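Local atomic coordinates of N-deoxyribosyltransferase (Bacillus psychrosaccharolyticus, PDB entry 6EVS), a protein that catalyses the transfer of 2-deoxyribosyl groups between nucleobases, a nucleoside 2-deoxyribosyltransferase suited to the synthesis of modified nucleosides and assembled from six copies of the chain. Residues N12-Q15 against L16-S20; V44-S48 against F49-T53; T53-F56 against K57-E61; D120-D123 against V124-Y127. All blocks are in the same frame, centred on the assembly; numbering follows the deposited sequence.

Interaction 1 (N12-Q15 against L16-S20); sequences NEEQ and LKHVS
Glu14 bends across the next turn of its helix so that its carboxylate meets two side chains, Lys17 and His18. CG stands trans to the backbone N across the CA–CB bond (chi1 -169°), and a turn at the second torsion (60°) swings the acid toward the following turn, over Lys17 and His18. There OE1 lies 3.2 Å from His18 NE2 and at a similar distance from CE1, but the carboxylate and the imidazole are inclined at 61° and the angle is too poor for a hydrogen bond. The same ring carries Glu14 O over one of its faces, with ND1 at 3.2 Å, again without bonding geometry. The contact between Glu14 and His18 is therefore polar packing, probably with some electrostatic attraction if the imidazole is charged. On the other branch, OE2 faces Lys17 NZ at 3.7 Å, a long salt bridge; the lysine is extended until a bend at its third torsion carries the amine over. On a different side of the helix, Leu16 lays CG and CD1 against Asn12 O, which accepts a nearly straight bond from Leu16 N (3.0 Å). Asn12 is the N-cap: its OD1 takes a straight bond from Gln15 N and a weak one from Glu14 N, covering amides that the first turn leaves without a backbone partner. This is the start of helix 13-28, the crossover of the beta-alpha-beta unit from strand 3-7 to strand 32-34. Gln15 and Val19 turn to the loop after the first strand, touching Pro9 and Ser8 respectively, while Leu16 rests on Arg37.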
loop_
_atom_site.group_PDB
_atom_site.type_symbol
_atom_site.label_atom_id
_atom_site.label_comp_id
_atom_site.label_asym_id
_atom_site.label_seq_id
_atom_site.Cartn_x
_atom_site.Cartn_y
_atom_site.Cartn_z
ATOM N N ASN A 12 2.675 -13.661 -30.769
ATOM C CA ASN A 12 2.482 -13.975 -32.183
ATOM C C ASN A 12 2.664 -12.684 -32.973
ATOM O O ASN A 12 2.844 -11.605 -32.405
ATOM C CB ASN A 12 1.117 -14.641 -32.442
ATOM C CG ASN A 12 -0.065 -13.724 -32.104
ATOM O OD1 ASN A 12 -0.101 -12.563 -32.507
ATOM N ND2 ASN A 12 -1.034 -14.250 -31.367
ATOM N N GLU A 13 2.603 -12.802 -34.299
ATOM C CA GLU A 13 2.946 -11.680 -35.169
ATOM C C GLU A 13 2.045 -10.479 -34.950
ATOM O O GLU A 13 2.500 -9.336 -35.057
ATOM C CB GLU A 13 2.854 -12.109 -36.623
ATOM C CG GLU A 13 3.960 -12.979 -37.082
ATOM C CD GLU A 13 3.919 -13.113 -38.580
ATOM O OE1 GLU A 13 3.129 -13.947 -39.071
ATOM O OE2 GLU A 13 4.639 -12.354 -39.258
ATOM N N GLU A 14 0.757 -10.714 -34.701
ATOM C CA GLU A 14 -0.194 -9.617 -34.558
ATOM C C GLU A 14 0.041 -8.858 -33.258
ATOM O O GLU A 14 0.089 -7.623 -33.246
ATOM C CB GLU A 14 -1.624 -10.159 -34.622
ATOM C CG GLU A 14 -2.694 -9.095 -34.756
ATOM C CD GLU A 14 -2.529 -8.271 -36.015
ATOM O OE1 GLU A 14 -2.694 -7.031 -35.949
ATOM O OE2 GLU A 14 -2.230 -8.864 -37.069
ATOM N N GLN A 15 0.195 -9.582 -32.150
ATOM C CA GLN A 15 0.500 -8.920 -30.891
ATOM C C GLN A 15 1.813 -8.155 -30.999
ATOM O O GLN A 15 1.919 -7.012 -30.537
ATOM C CB GLN A 15 0.542 -9.946 -29.760
ATOM C CG GLN A 15 -0.639 -10.902 -29.748
ATOM C CD GLN A 15 -0.498 -12.019 -28.729
ATOM O OE1 GLN A 15 -1.487 -12.631 -28.308
ATOM N NE2 GLN A 15 0.730 -12.287 -28.325
ATOM N N LEU A 16 2.815 -8.745 -31.650
ATOM C CA LEU A 16 4.095 -8.058 -31.816
ATOM C C LEU A 16 3.950 -6.785 -32.640
ATOM O O LEU A 16 4.629 -5.789 -32.359
ATOM C CB LEU A 16 5.107 -8.981 -32.483
ATOM C CG LEU A 16 5.693 -10.050 -31.591
ATOM C CD1 LEU A 16 6.265 -11.151 -32.470
ATOM C CD2 LEU A 16 6.770 -9.454 -30.700
ATOM N N LYS A 17 3.081 -6.800 -33.656
ATOM C CA LYS A 17 2.854 -5.591 -34.433
ATOM C C LYS A 17 2.359 -4.452 -33.542
ATOM O O LYS A 17 2.898 -3.339 -33.584
ATOM C CB LYS A 17 1.864 -5.869 -35.560
ATOM C CG LYS A 17 1.215 -4.621 -36.144
ATOM C CD LYS A 17 0.297 -4.975 -37.316
ATOM C CE LYS A 17 0.966 -5.984 -38.234
ATOM N NZ LYS A 17 -0.014 -6.693 -39.118
ATOM N N HIS A 18 1.349 -4.721 -32.706
ATOM C CA HIS A 18 0.788 -3.668 -31.859
ATOM C C HIS A 18 1.804 -3.179 -30.826
ATOM O O HIS A 18 1.875 -1.977 -30.541
ATOM C CB HIS A 18 -0.478 -4.168 -31.162
ATOM C CG HIS A 18 -1.564 -4.593 -32.107
ATOM N ND1 HIS A 18 -2.236 -5.788 -31.979
ATOM C CD2 HIS A 18 -2.098 -3.974 -33.185
ATOM C CE1 HIS A 18 -3.132 -5.896 -32.944
ATOM N NE2 HIS A 18 -3.066 -4.809 -33.693
ATOM N N VAL A 19 2.586 -4.091 -30.243
ATOM C CA VAL A 19 3.614 -3.686 -29.279
ATOM C C VAL A 19 4.636 -2.769 -29.942
ATOM O O VAL A 19 5.042 -1.748 -29.376
ATOM C CB VAL A 19 4.288 -4.932 -28.670
ATOM C CG1 VAL A 19 5.587 -4.548 -27.943
ATOM C CG2 VAL A 19 3.339 -5.625 -27.718
ATOM N N SER A 20 5.061 -3.124 -31.155
ATOM C CA SER A 20 6.040 -2.333 -31.898
ATOM C C SER A 20 5.533 -0.921 -32.170
ATOM O O SER A 20 6.283 0.058 -32.045
ATOM C CB SER A 20 6.363 -3.054 -33.217
ATOM O OG SER A 20 7.218 -2.282 -34.035
#

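Interaction 2 (V44-S48 against F49-T53); sequences VEFGS and FEWRT
Trp51 and Ser48 form the tight centre of this helix start, where the loop 44-48 folds back over the first turn of helix 49-65. Ser48 is the N-cap. Its OG, held between the backbone N and the carbonyl carbon (chi1 65°), accepts from Trp51 N at 3.0 Å and donates to Glu45 O at 2.8 Å, so one hydroxyl ties the helix to the type II turn Glu45-Ser48. Behind it the indole lies against the turn: Gly47 N sits 3.2 Å above the ring plane, offset toward the rim, and Glu45 O comes within 3.1 Å of Trp51 CB. Val44 closes this side, with CG1 3.5 Å from Trp51 CB, and Glu50, in an extended conformation, runs past it, its OE1 coming to 3.1 Å from Val44 CG2. The solvent side belongs to the exposed Phe46, which reaches the NE1–CZ2 side of the indole, Trp51 CZ2 standing over one face of the phenyl ring with the planes inclined at 36°. Phe49 and Arg52 lead away from the loop toward other copies of the chain. Phe49 meets the ring of Phe54 of the second subunit, and Arg52 NE forms a salt bridge with Asp112 of the third, while one face of its guanidinium lies over Phe49 CE1. Trp51 NE1 is satisfied by Gln40 O. The chemistry thus divides the helix start: a capping serine and an indole laid with one face against the turn fix the loop, while aromatic and cationic groups are presented to the neighbouring subunits.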
loop_
_atom_site.group_PDB
_atom_site.type_symbol
_atom_site.label_atom_id
_atom_site.label_comp_id
_atom_site.label_asym_id
_atom_site.label_seq_id
_atom_site.Cartn_x
_atom_site.Cartn_y
_atom_site.Cartn_z
ATOM N N VAL A 44 20.155 -15.889 -19.171
ATOM C CA VAL A 44 19.806 -16.991 -18.295
ATOM C C VAL A 44 19.031 -18.013 -19.113
ATOM O O VAL A 44 18.244 -17.650 -19.994
ATOM C CB VAL A 44 18.980 -16.465 -17.106
ATOM C CG1 VAL A 44 18.186 -17.578 -16.460
ATOM C CG2 VAL A 44 19.881 -15.795 -16.093
ATOM N N GLU A 45 19.263 -19.301 -18.842
ATOM C CA GLU A 45 18.593 -20.354 -19.600
ATOM C C GLU A 45 17.093 -20.112 -19.642
ATOM O O GLU A 45 16.459 -19.887 -18.605
ATOM C CB GLU A 45 18.884 -21.728 -18.996
ATOM C CG GLU A 45 18.074 -22.850 -19.646
ATOM C CD GLU A 45 18.599 -24.223 -19.308
ATOM O OE1 GLU A 45 18.797 -25.035 -20.241
ATOM O OE2 GLU A 45 18.815 -24.492 -18.107
ATOM N N PHE A 46 16.537 -20.127 -20.853
ATOM C CA PHE A 46 15.113 -19.870 -21.011
ATOM C C PHE A 46 14.307 -20.908 -20.241
ATOM O O PHE A 46 14.651 -22.092 -20.218
ATOM C CB PHE A 46 14.720 -19.873 -22.495
ATOM C CG PHE A 46 13.809 -18.735 -22.877
ATOM C CD1 PHE A 46 14.298 -17.436 -22.963
ATOM C CD2 PHE A 46 12.461 -18.954 -23.121
ATOM C CE1 PHE A 46 13.467 -16.375 -23.298
ATOM C CE2 PHE A 46 11.622 -17.903 -23.457
ATOM C CZ PHE A 46 12.126 -16.608 -23.547
ATOM N N GLY A 47 13.260 -20.448 -19.558
ATOM C CA GLY A 47 12.359 -21.342 -18.863
ATOM C C GLY A 47 12.888 -21.954 -17.586
ATOM O O GLY A 47 12.138 -22.668 -16.908
ATOM N N SER A 48 14.147 -21.715 -17.235
ATOM C CA SER A 48 14.652 -22.173 -15.952
ATOM C C SER A 48 13.929 -21.459 -14.803
ATOM O O SER A 48 13.248 -20.439 -14.991
ATOM C CB SER A 48 16.156 -21.927 -15.860
ATOM O OG SER A 48 16.410 -20.528 -15.879
ATOM N N PHE A 49 14.079 -22.011 -13.594
ATOM C CA PHE A 49 13.561 -21.319 -12.413
ATOM C C PHE A 49 14.210 -19.950 -12.250
ATOM O O PHE A 49 13.531 -18.971 -11.914
ATOM C CB PHE A 49 13.775 -22.154 -11.147
ATOM C CG PHE A 49 13.124 -21.556 -9.932
ATOM C CD1 PHE A 49 11.773 -21.741 -9.705
ATOM C CD2 PHE A 49 13.845 -20.778 -9.048
ATOM C CE1 PHE A 49 11.153 -21.174 -8.614
ATOM C CE2 PHE A 49 13.225 -20.206 -7.952
ATOM C CZ PHE A 49 11.877 -20.409 -7.738
ATOM N N GLU A 50 15.527 -19.864 -12.462
ATOM C CA GLU A 50 16.195 -18.564 -12.429
ATOM C C GLU A 50 15.560 -17.582 -13.415
ATOM O O GLU A 50 15.329 -16.410 -13.087
ATOM C CB GLU A 50 17.682 -18.742 -12.736
ATOM C CG GLU A 50 18.511 -17.479 -12.583
ATOM C CD GLU A 50 19.994 -17.747 -12.575
ATOM O OE1 GLU A 50 20.695 -17.341 -13.535
ATOM O OE2 GLU A 50 20.487 -18.374 -11.609
ATOM N N TRP A 51 15.289 -18.043 -14.644
ATOM C CA TRP A 51 14.726 -17.164 -15.665
ATOM C C TRP A 51 13.308 -16.730 -15.303
ATOM O O TRP A 51 12.971 -15.540 -15.403
ATOM C CB TRP A 51 14.772 -17.866 -17.038
ATOM C CG TRP A 51 14.111 -17.062 -18.103
ATOM C CD1 TRP A 51 14.687 -16.116 -18.904
ATOM C CD2 TRP A 51 12.730 -17.107 -18.462
ATOM N NE1 TRP A 51 13.741 -15.566 -19.741
ATOM C CE2 TRP A 51 12.533 -16.164 -19.494
ATOM C CE3 TRP A 51 11.639 -17.865 -18.022
ATOM C CZ2 TRP A 51 11.286 -15.952 -20.083
ATOM C CZ3 TRP A 51 10.400 -17.654 -18.614
ATOM C CH2 TRP A 51 10.236 -16.698 -19.622
ATOM N N ARG A 52 12.474 -17.669 -14.844
ATOM C CA ARG A 52 11.114 -17.315 -14.438
ATOM C C ARG A 52 11.128 -16.307 -13.283
ATOM O O ARG A 52 10.332 -15.362 -13.257
ATOM C CB ARG A 52 10.333 -18.585 -14.064
ATOM C CG ARG A 52 10.132 -18.791 -12.571
ATOM C CD ARG A 52 9.362 -20.050 -12.189
ATOM N NE ARG A 52 8.835 -19.942 -10.823
ATOM C CZ ARG A 52 7.969 -20.799 -10.287
ATOM N NH1 ARG A 52 7.526 -21.822 -11.012
ATOM N NH2 ARG A 52 7.530 -20.626 -9.041
ATOM N N THR A 53 12.048 -16.476 -12.337
ATOM C CA THR A 53 12.119 -15.579 -11.188
ATOM C C THR A 53 12.558 -14.188 -11.610
ATOM O O THR A 53 11.935 -13.190 -11.223
ATOM C CB THR A 53 13.067 -16.159 -10.142
ATOM O OG1 THR A 53 12.656 -17.488 -9.824
ATOM C CG2 THR A 53 13.098 -15.275 -8.867
#

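Interaction 3 (T53-F56 against K57-E61); sequences TFVF and KNDLE
Lys57 lies alongside Thr53, one turn earlier on helix 49-65, both side chains pointing the same way. Its chain is extended beyond CG, which places CE 3.5 Å from the methyl CG2 of Thr53 while CG passes close to Thr53 O. The aliphatic part therefore packs within the helix, and NZ travels on to bond Asp112 O of the fourth subunit. Asn58 follows with its CB 3.1 Å from Phe54 O, the carbonyl that its own N also bonds, and its amide end then leads away from the turn, where the side chain packs on Phe34 of strand 32-34 and on His115 of the fourth subunit. Asp59 runs beside Val55. With CG beside its backbone N (chi1 -77°), the carboxylate lies back over Val55 O, and OD2 comes to 3.7 Å from Val55 CG1, an acid set against a methyl group. Leu60 points the same way as Phe56 and touches the far end of its ring, CD2 being 4.0 Å from Phe56 CE2. Underneath, the backbone hydrogen bonds repeat the alpha-helical i to i+4 pattern from Lys57 to Leu60, the last of them, Leu60 N to Phe56 O, almost straight at 174°. Aliphatic and aromatic groups dominate the pairing of side chains, and Phe56 and Leu60 also meet Asp112 and Tyr90 of the third subunit, respectively. The amine of Lys57 bonds a different copy of the protein, so the chemistry implies a helix whose side chains pack against three other subunits as well as strand 32-34.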
loop_
_atom_site.group_PDB
_atom_site.type_symbol
_atom_site.label_atom_id
_atom_site.label_comp_id
_atom_site.label_asym_id
_atom_site.label_seq_id
_atom_site.Cartn_x
_atom_site.Cartn_y
_atom_site.Cartn_z
ATOM N N THR A 53 12.048 -16.476 -12.337
ATOM C CA THR A 53 12.119 -15.579 -11.188
ATOM C C THR A 53 12.558 -14.188 -11.610
ATOM O O THR A 53 11.935 -13.190 -11.223
ATOM C CB THR A 53 13.067 -16.159 -10.142
ATOM O OG1 THR A 53 12.656 -17.488 -9.824
ATOM C CG2 THR A 53 13.098 -15.275 -8.867
ATOM N N PHE A 54 13.648 -14.097 -12.383
ATOM C CA PHE A 54 14.176 -12.784 -12.738
ATOM C C PHE A 54 13.204 -12.011 -13.621
ATOM O O PHE A 54 13.060 -10.793 -13.472
ATOM C CB PHE A 54 15.527 -12.929 -13.429
ATOM C CG PHE A 54 16.649 -13.257 -12.487
ATOM C CD1 PHE A 54 16.536 -12.984 -11.130
ATOM C CD2 PHE A 54 17.811 -13.851 -12.953
ATOM C CE1 PHE A 54 17.576 -13.294 -10.244
ATOM C CE2 PHE A 54 18.849 -14.154 -12.077
ATOM C CZ PHE A 54 18.726 -13.873 -10.721
ATOM N N VAL A 55 12.544 -12.694 -14.553
ATOM C CA VAL A 55 11.603 -12.000 -15.427
ATOM C C VAL A 55 10.444 -11.442 -14.612
ATOM O O VAL A 55 10.068 -10.270 -14.754
ATOM C CB VAL A 55 11.114 -12.938 -16.543
ATOM C CG1 VAL A 55 9.861 -12.348 -17.203
ATOM C CG2 VAL A 55 12.217 -13.164 -17.577
ATOM N N PHE A 56 9.847 -12.275 -13.760
ATOM C CA PHE A 56 8.783 -11.798 -12.883
ATOM C C PHE A 56 9.249 -10.604 -12.059
ATOM O O PHE A 56 8.603 -9.551 -12.043
ATOM C CB PHE A 56 8.317 -12.931 -11.967
ATOM C CG PHE A 56 7.191 -12.535 -11.053
ATOM C CD1 PHE A 56 5.863 -12.606 -11.480
ATOM C CD2 PHE A 56 7.456 -12.097 -9.789
ATOM C CE1 PHE A 56 4.816 -12.237 -10.623
ATOM C CE2 PHE A 56 6.413 -11.702 -8.917
ATOM C CZ PHE A 56 5.091 -11.772 -9.353
ATOM N N LYS A 57 10.396 -10.749 -11.392
ATOM C CA LYS A 57 10.872 -9.693 -10.504
ATOM C C LYS A 57 11.211 -8.438 -11.287
ATOM O O LYS A 57 10.867 -7.334 -10.869
ATOM C CB LYS A 57 12.090 -10.173 -9.712
ATOM C CG LYS A 57 11.750 -11.173 -8.636
ATOM C CD LYS A 57 13.013 -11.626 -7.877
ATOM C CE LYS A 57 12.650 -12.512 -6.695
ATOM N NZ LYS A 57 13.620 -12.411 -5.560
ATOM N N ASN A 58 11.847 -8.590 -12.454
ATOM C CA ASN A 58 12.213 -7.405 -13.218
ATOM C C ASN A 58 10.977 -6.703 -13.753
ATOM O O ASN A 58 10.912 -5.466 -13.770
ATOM C CB ASN A 58 13.150 -7.782 -14.368
ATOM C CG ASN A 58 13.823 -6.571 -14.986
ATOM O OD1 ASN A 58 14.165 -5.613 -14.282
ATOM N ND2 ASN A 58 14.013 -6.600 -16.299
ATOM N N ASP A 59 9.988 -7.481 -14.196
ATOM C CA ASP A 59 8.754 -6.904 -14.732
ATOM C C ASP A 59 8.017 -6.123 -13.653
ATOM O O ASP A 59 7.664 -4.950 -13.843
ATOM C CB ASP A 59 7.855 -8.010 -15.295
ATOM C CG ASP A 59 8.315 -8.516 -16.665
ATOM O OD1 ASP A 59 9.338 -8.015 -17.186
ATOM O OD2 ASP A 59 7.646 -9.414 -17.210
ATOM N N LEU A 60 7.763 -6.775 -12.511
ATOM C CA LEU A 60 7.076 -6.119 -11.403
ATOM C C LEU A 60 7.834 -4.879 -10.927
ATOM O O LEU A 60 7.234 -3.819 -10.711
ATOM C CB LEU A 60 6.882 -7.112 -10.254
ATOM C CG LEU A 60 5.973 -6.697 -9.100
ATOM C CD1 LEU A 60 4.599 -6.254 -9.622
ATOM C CD2 LEU A 60 5.837 -7.837 -8.098
ATOM N N GLU A 61 9.157 -4.982 -10.772
ATOM C CA GLU A 61 9.929 -3.804 -10.388
ATOM C C GLU A 61 9.746 -2.668 -11.396
ATOM O O GLU A 61 9.696 -1.492 -11.008
ATOM C CB GLU A 61 11.414 -4.155 -10.223
ATOM C CG GLU A 61 12.144 -3.210 -9.293
ATOM C CD GLU A 61 11.647 -3.302 -7.856
ATOM O OE1 GLU A 61 11.825 -2.329 -7.106
ATOM O OE2 GLU A 61 11.068 -4.344 -7.474
#

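Interaction 4 (D120-D123 against V124-Y127); sequences DWND and VENY
Trp121 and Glu125 are joined by the shortest backbone bond of this short helix, Glu125 N to Trp121 O at 2.8 Å, with the donor in the carbonyl plane. The bonds on either side are less regular. Val124 N reaches Asp120 O only weakly at 3.5 Å, and Asn126 N divides itself between Asn122 O at 3.1 Å and, weakly, Asp123 O. At the start, Asp120 is the N-cap, its OD2 accepting a weak but fairly straight bond (161°) from Asn122 N. Among the side chains, Asn122 ND2 stands 3.0 Å from Glu125 OE2, yet the amide and carboxylate planes are 87° apart and the angle is too poor for a hydrogen bond. Similarly, the amide of Asn126 brings ND2 near Asn122 O without bonding it. Helix 121-126 follows strand 116-118, an outermost strand of the five-stranded parallel sheet in an alpha/beta fold, and its apolar side turns inward. Trp121 CE3 meets Val124 CG2 at 3.8 Å, the two side chains running alongside each other, and the indole goes on to stack on Phe99 and to pack on Lys21, Ala22 and Val25 of helix 13-28. Val124 and Asp123 rest on Phe118. Tyr127 closes the segment, its CG trans to the backbone N (chi1 -173°) so that the ring leaves the turn; it stands edge-to-face to both Phe118 and Phe129, and its hydroxyl is satisfied by Pro133 O.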
loop_
_atom_site.group_PDB
_atom_site.type_symbol
_atom_site.label_atom_id
_atom_site.label_comp_id
_atom_site.label_asym_id
_atom_site.label_seq_id
_atom_site.Cartn_x
_atom_site.Cartn_y
_atom_site.Cartn_z
ATOM N N ASP A 120 -7.332 4.863 -31.193
ATOM C CA ASP A 120 -6.557 5.319 -32.338
ATOM C C ASP A 120 -5.251 5.898 -31.827
ATOM O O ASP A 120 -5.211 6.521 -30.761
ATOM C CB ASP A 120 -7.319 6.363 -33.160
ATOM C CG ASP A 120 -6.519 6.870 -34.354
ATOM O OD1 ASP A 120 -6.937 7.892 -34.945
ATOM O OD2 ASP A 120 -5.488 6.253 -34.716
ATOM N N TRP A 121 -4.176 5.704 -32.596
ATOM C CA TRP A 121 -2.882 6.176 -32.103
ATOM C C TRP A 121 -2.784 7.699 -32.160
ATOM O O TRP A 121 -2.102 8.301 -31.327
ATOM C CB TRP A 121 -1.739 5.508 -32.876
ATOM C CG TRP A 121 -1.555 4.067 -32.483
ATOM C CD1 TRP A 121 -1.777 2.965 -33.265
ATOM C CD2 TRP A 121 -1.159 3.574 -31.203
ATOM N NE1 TRP A 121 -1.518 1.820 -32.548
ATOM C CE2 TRP A 121 -1.146 2.167 -31.278
ATOM C CE3 TRP A 121 -0.801 4.187 -29.996
ATOM C CZ2 TRP A 121 -0.788 1.365 -30.192
ATOM C CZ3 TRP A 121 -0.443 3.381 -28.918
ATOM C CH2 TRP A 121 -0.440 1.989 -29.025
ATOM N N ASN A 122 -3.480 8.350 -33.103
ATOM C CA ASN A 122 -3.425 9.809 -33.123
ATOM C C ASN A 122 -4.038 10.408 -31.860
ATOM O O ASN A 122 -3.606 11.476 -31.404
ATOM C CB ASN A 122 -4.098 10.343 -34.386
ATOM C CG ASN A 122 -3.298 10.031 -35.633
ATOM O OD1 ASN A 122 -3.633 9.117 -36.389
ATOM N ND2 ASN A 122 -2.213 10.771 -35.839
ATOM N N ASP A 123 -5.016 9.725 -31.260
ATOM C CA ASP A 123 -5.556 10.186 -29.984
ATOM C C ASP A 123 -4.511 10.083 -28.882
ATOM O O ASP A 123 -4.436 10.959 -28.013
ATOM C CB ASP A 123 -6.798 9.381 -29.611
ATOM C CG ASP A 123 -7.970 9.670 -30.518
ATOM O OD1 ASP A 123 -7.957 10.723 -31.186
ATOM O OD2 ASP A 123 -8.898 8.838 -30.567
ATOM N N VAL A 124 -3.714 9.010 -28.894
ATOM C CA VAL A 124 -2.597 8.898 -27.960
ATOM C C VAL A 124 -1.570 9.986 -28.234
ATOM O O VAL A 124 -0.960 10.534 -27.310
ATOM C CB VAL A 124 -1.948 7.499 -28.038
ATOM C CG1 VAL A 124 -0.766 7.416 -27.079
ATOM C CG2 VAL A 124 -2.950 6.390 -27.756
ATOM N N GLU A 125 -1.351 10.307 -29.509
ATOM C CA GLU A 125 -0.329 11.287 -29.853
ATOM C C GLU A 125 -0.699 12.685 -29.380
ATOM O O GLU A 125 0.194 13.498 -29.113
ATOM C CB GLU A 125 -0.072 11.272 -31.359
ATOM C CG GLU A 125 0.897 10.165 -31.745
ATOM C CD GLU A 125 0.661 9.615 -33.135
ATOM O OE1 GLU A 125 1.115 8.481 -33.391
ATOM O OE2 GLU A 125 0.037 10.308 -33.967
ATOM N N ASN A 126 -1.994 12.974 -29.247
ATOM C CA ASN A 126 -2.460 14.275 -28.787
ATOM C C ASN A 126 -2.785 14.319 -27.295
ATOM O O ASN A 126 -3.069 15.401 -26.777
ATOM C CB ASN A 126 -3.694 14.702 -29.586
ATOM C CG ASN A 126 -3.376 14.957 -31.047
ATOM O OD1 ASN A 126 -2.284 15.419 -31.387
ATOM N ND2 ASN A 126 -4.333 14.658 -31.921
ATOM N N TYR A 127 -2.750 13.180 -26.601
ATOM C CA TYR A 127 -3.070 13.139 -25.178
ATOM C C TYR A 127 -2.074 13.964 -24.363
ATOM O O TYR A 127 -0.866 13.934 -24.615
ATOM C CB TYR A 127 -3.063 11.687 -24.697
ATOM C CG TYR A 127 -3.532 11.489 -23.278
ATOM C CD1 TYR A 127 -4.889 11.521 -22.958
ATOM C CD2 TYR A 127 -2.614 11.263 -22.250
ATOM C CE1 TYR A 127 -5.318 11.326 -21.649
ATOM C CE2 TYR A 127 -3.035 11.061 -20.948
ATOM C CZ TYR A 127 -4.384 11.098 -20.650
ATOM O OH TYR A 127 -4.792 10.901 -19.347
#

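In the fold
Interactions 2 and 3 are successive parts of helix 49-65: they share Thr53, their centres lie 11 Å apart, and Val44 of the first packs on Phe54 of the second. Both touch the third subunit, where Asp112 and Leu108 are common partners. Interaction 1 opens helix 13-28 and lies apart from them, its centre 24 Å from that of interaction 2, but it touches interaction 4 where Trp121 CZ2 packs on His18 O at 4.3 Å. Interaction 4 is on the other side of the chain's centre from interactions 2 and 3, with 37 and 30 Å between centres. Thus 49-61 faces the assembly, whereas 12-20 and 120-127 meet no other subunit.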